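Local coordinates for L-lactate dehydrogenase (Trichomonas vaginalis, PDB 4UUL), which interconverts lactate and pyruvate using NAD as coenzyme, and is probably also able to act on malate, at residues B[130-135]-B[151-156]. The protein carries 1 engineered substitution. Sequence-based numbering, arbitrary orientation. Where two conformers were deposited one is given.
Sequences NPDNTN and FSSLSM
D132 meets S153 and L154 from the first turn of helix 132-141. Its carboxylate lies beside CB of S153, with OD2 4.0 Å from that carbon. OD2 also comes 3.0 Å from O of L154; both are acceptors, so this approach is not a bond. A water bridges the segments instead. It lies 2.7 Å from OG of S153. It can donate to OD2 of D132 at 2.9 Å. It can also donate to OD1 of N133 at 3.1 Å, but it has more acceptors around it than protons. CB of D132 points toward 151-156, and with chi1 60° OD2 comes up against S153 and L154. The other oxygen, OD1, is hydrogen-bonded to ND1 of H186 and takes a weak bond from N of N133. The amide of N133 is held through ND2 by the carbonyls of V284 and G184. In one conformer N130 opens an Asx turn that spans the cis peptide bond to P131, the N-cap; its bond is therefore doubtful. N130, D132 and L154 contact NADH in other structures of this protein. The contact belongs to the last beta-alpha-beta crossover of the Rossmann fold. The bond to H186, the predicted proton acceptor, puts it at the edge of the predicted active site, next to the NADH site.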
ATOM      1  N   ASN B 130     -12.850 -15.434  -4.666  1.00 14.21           N
ATOM      2  CA  ASN B 130     -13.843 -15.872  -5.604  0.57 15.58           C
ATOM      3  C   ASN B 130     -14.243 -17.338  -5.453  1.00 14.21           C
ATOM      4  O   ASN B 130     -13.491 -18.176  -4.951  1.00 15.95           O
ATOM      5  CB  ASN B 130     -13.449 -15.529  -7.029  0.57 19.03           C
ATOM      6  CG  ASN B 130     -13.854 -14.091  -7.412  0.57 22.66           C
ATOM      7  OD1 ASN B 130     -14.971 -13.569  -7.083  0.57 24.95           O
ATOM      8  ND2 ASN B 130     -12.938 -13.436  -8.094  0.57 26.96           N
ATOM      9  N   PRO B 131     -15.492 -17.659  -5.851  1.00 14.62           N
ATOM     10  CA  PRO B 131     -16.545 -16.793  -6.384  1.00 14.58           C
ATOM     11  C   PRO B 131     -17.258 -16.040  -5.249  1.00 13.25           C
ATOM     12  O   PRO B 131     -17.868 -16.666  -4.392  1.00 14.43           O
ATOM     13  CB  PRO B 131     -17.486 -17.794  -7.084  1.00 17.09           C
ATOM     14  CG  PRO B 131     -17.322 -19.087  -6.305  1.00 18.66           C
ATOM     15  CD  PRO B 131     -15.922 -19.086  -5.786  1.00 15.72           C
ATOM     16  N   ASP B 132     -17.063 -14.731  -5.162  1.00 12.92           N
ATOM     17  CA  ASP B 132     -17.344 -14.003  -3.946  1.00 12.12           C
ATOM     18  C   ASP B 132     -18.831 -13.956  -3.573  1.00 11.59           C
ATOM     19  O   ASP B 132     -19.169 -14.164  -2.412  1.00 12.19           O
ATOM     20  CB  ASP B 132     -16.681 -12.616  -3.902  1.00 12.79           C
ATOM     21  CG  ASP B 132     -17.091 -11.702  -5.002  1.00 15.25           C
ATOM     22  OD1 ASP B 132     -17.695 -12.156  -6.015  1.00 18.38           O
ATOM     23  OD2 ASP B 132     -16.767 -10.522  -4.877  1.00 19.30           O
ATOM     24  N   ASN B 133     -19.757 -13.681  -4.506  1.00 11.83           N
ATOM     25  CA  ASN B 133     -21.139 -13.629  -4.106  1.00 12.28           C
ATOM     26  C   ASN B 133     -21.602 -14.948  -3.508  1.00 11.43           C
ATOM     27  O   ASN B 133     -22.323 -14.972  -2.501  1.00 11.74           O
ATOM     28  CB  ASN B 133     -22.078 -13.341  -5.298  1.00 12.86           C
ATOM     29  CG  ASN B 133     -21.798 -12.047  -6.023  1.00 13.39           C
ATOM     30  OD1 ASN B 133     -20.685 -11.828  -6.540  1.00 15.53           O
ATOM     31  ND2 ASN B 133     -22.830 -11.211  -6.151  1.00 13.66           N
ATOM     32  N   THR B 134     -21.242 -16.044  -4.153  1.00 12.24           N
ATOM     33  CA  THR B 134     -21.693 -17.353  -3.682  1.00 12.27           C
ATOM     34  C   THR B 134     -20.959 -17.779  -2.406  1.00 12.04           C
ATOM     35  O   THR B 134     -21.606 -18.268  -1.475  1.00 14.06           O
ATOM     36  CB  THR B 134     -21.598 -18.394  -4.752  1.00 13.06           C
ATOM     37  OG1 THR B 134     -22.513 -17.992  -5.773  1.00 13.77           O
ATOM     38  CG2 THR B 134     -21.954 -19.791  -4.254  1.00 13.97           C
ATOM     39  N   ASN B 135     -19.650 -17.484  -2.314  1.00 11.45           N
ATOM     40  CA  ASN B 135     -18.962 -17.720  -1.083  1.00 13.48           C
ATOM     41  C   ASN B 135     -19.600 -16.966   0.081  1.00 12.98           C
ATOM     42  O   ASN B 135     -19.708 -17.502   1.193  1.00 13.83           O
ATOM     43  CB  ASN B 135     -17.500 -17.303  -1.221  1.00 12.71           C
ATOM     44  CG  ASN B 135     -16.697 -18.227  -2.137  1.00 12.81           C
ATOM     45  OD1 ASN B 135     -17.057 -19.375  -2.377  1.00 14.41           O
ATOM     46  ND2 ASN B 135     -15.502 -17.769  -2.505  1.00 13.78           N
ATOM     47  N   PHE B 151     -22.757  -9.320   6.397  1.00 14.35           N
ATOM     48  CA  PHE B 151     -22.058  -9.853   5.213  1.00 14.02           C
ATOM     49  C   PHE B 151     -22.210  -8.994   3.991  1.00 13.71           C
ATOM     50  O   PHE B 151     -23.293  -8.508   3.680  1.00 15.28           O
ATOM     51  CB  PHE B 151     -22.633 -11.241   4.853  1.00 14.93           C
ATOM     52  CG  PHE B 151     -22.312 -12.293   5.884  1.00 15.33           C
ATOM     53  CD1 PHE B 151     -21.135 -13.011   5.823  1.00 15.66           C
ATOM     54  CD2 PHE B 151     -23.169 -12.538   6.935  1.00 16.93           C
ATOM     55  CE1 PHE B 151     -20.813 -13.942   6.793  1.00 16.28           C
ATOM     56  CE2 PHE B 151     -22.856 -13.485   7.941  1.00 17.50           C
ATOM     57  CZ  PHE B 151     -21.679 -14.186   7.850  1.00 17.45           C
ATOM     58  N   SER B 152     -21.128  -8.893   3.225  1.00 12.52           N
ATOM     59  CA  SER B 152     -21.186  -8.299   1.901  1.00 12.56           C
ATOM     60  C   SER B 152     -20.035  -8.852   1.057  1.00 11.91           C
ATOM     61  O   SER B 152     -19.124  -9.456   1.612  1.00 12.73           O
ATOM     62  CB  SER B 152     -21.186  -6.771   1.962  1.00 13.64           C
ATOM     63  OG  SER B 152     -19.982  -6.274   2.465  1.00 14.08           O
ATOM     64  N   SER B 153     -20.103  -8.598  -0.241  1.00 12.00           N
ATOM     65  CA  SER B 153     -19.079  -9.017  -1.162  1.00 12.13           C
ATOM     66  C   SER B 153     -18.618  -7.852  -2.019  1.00 10.91           C
ATOM     67  O   SER B 153     -19.293  -6.835  -2.158  1.00 11.74           O
ATOM     68  CB  SER B 153     -19.536 -10.178  -2.037  1.00 12.68           C
ATOM     69  OG  SER B 153     -20.587  -9.846  -2.935  1.00 13.67           O
ATOM     70  N   LEU B 154     -17.376  -7.944  -2.506  1.00 11.43           N
ATOM     71  CA  LEU B 154     -16.697  -6.843  -3.152  1.00 11.61           C
ATOM     72  C   LEU B 154     -16.966  -6.746  -4.651  1.00 12.62           C
ATOM     73  O   LEU B 154     -16.441  -7.554  -5.404  1.00 15.44           O
ATOM     74  CB  LEU B 154     -15.175  -6.985  -2.920  1.00 12.08           C
ATOM     75  CG  LEU B 154     -14.352  -5.809  -3.395  1.00 12.55           C
ATOM     76  CD1 LEU B 154     -14.684  -4.554  -2.625  1.00 12.74           C
ATOM     77  CD2 LEU B 154     -12.889  -6.084  -3.283  1.00 15.43           C
ATOM     78  N   SER B 155     -17.640  -5.696  -5.072  1.00 11.72           N
ATOM     79  CA  SER B 155     -17.825  -5.380  -6.492  1.00 12.59           C
ATOM     80  C   SER B 155     -17.176  -4.022  -6.849  1.00 12.88           C
ATOM     81  O   SER B 155     -17.154  -3.672  -8.023  1.00 13.66           O
ATOM     82  CB  SER B 155     -19.300  -5.476  -6.886  1.00 17.03           C
ATOM     83  OG  SER B 155     -20.033  -4.668  -6.065  1.00 18.06           O
ATOM     84  N   MET B 156     -16.509  -3.373  -5.886  1.00 12.41           N
ATOM     85  CA  MET B 156     -15.943  -2.049  -6.208  1.00 13.53           C
ATOM     86  C   MET B 156     -14.733  -2.053  -7.151  1.00 12.45           C
ATOM     87  O   MET B 156     -14.467  -1.041  -7.772  1.00 14.15           O
ATOM     88  CB  MET B 156     -15.572  -1.266  -4.936  1.00 14.04           C
ATOM     89  CG  MET B 156     -16.756  -0.494  -4.378  1.00 14.47           C
ATOM     90  SD  MET B 156     -17.450   0.749  -5.461  1.00 13.79           S
ATOM     91  CE  MET B 156     -15.985   1.748  -5.733  1.00 15.44           C
TER
HETATM   92  O   HOH W   1     -19.355  -9.272  -5.288  1.00 22.11           O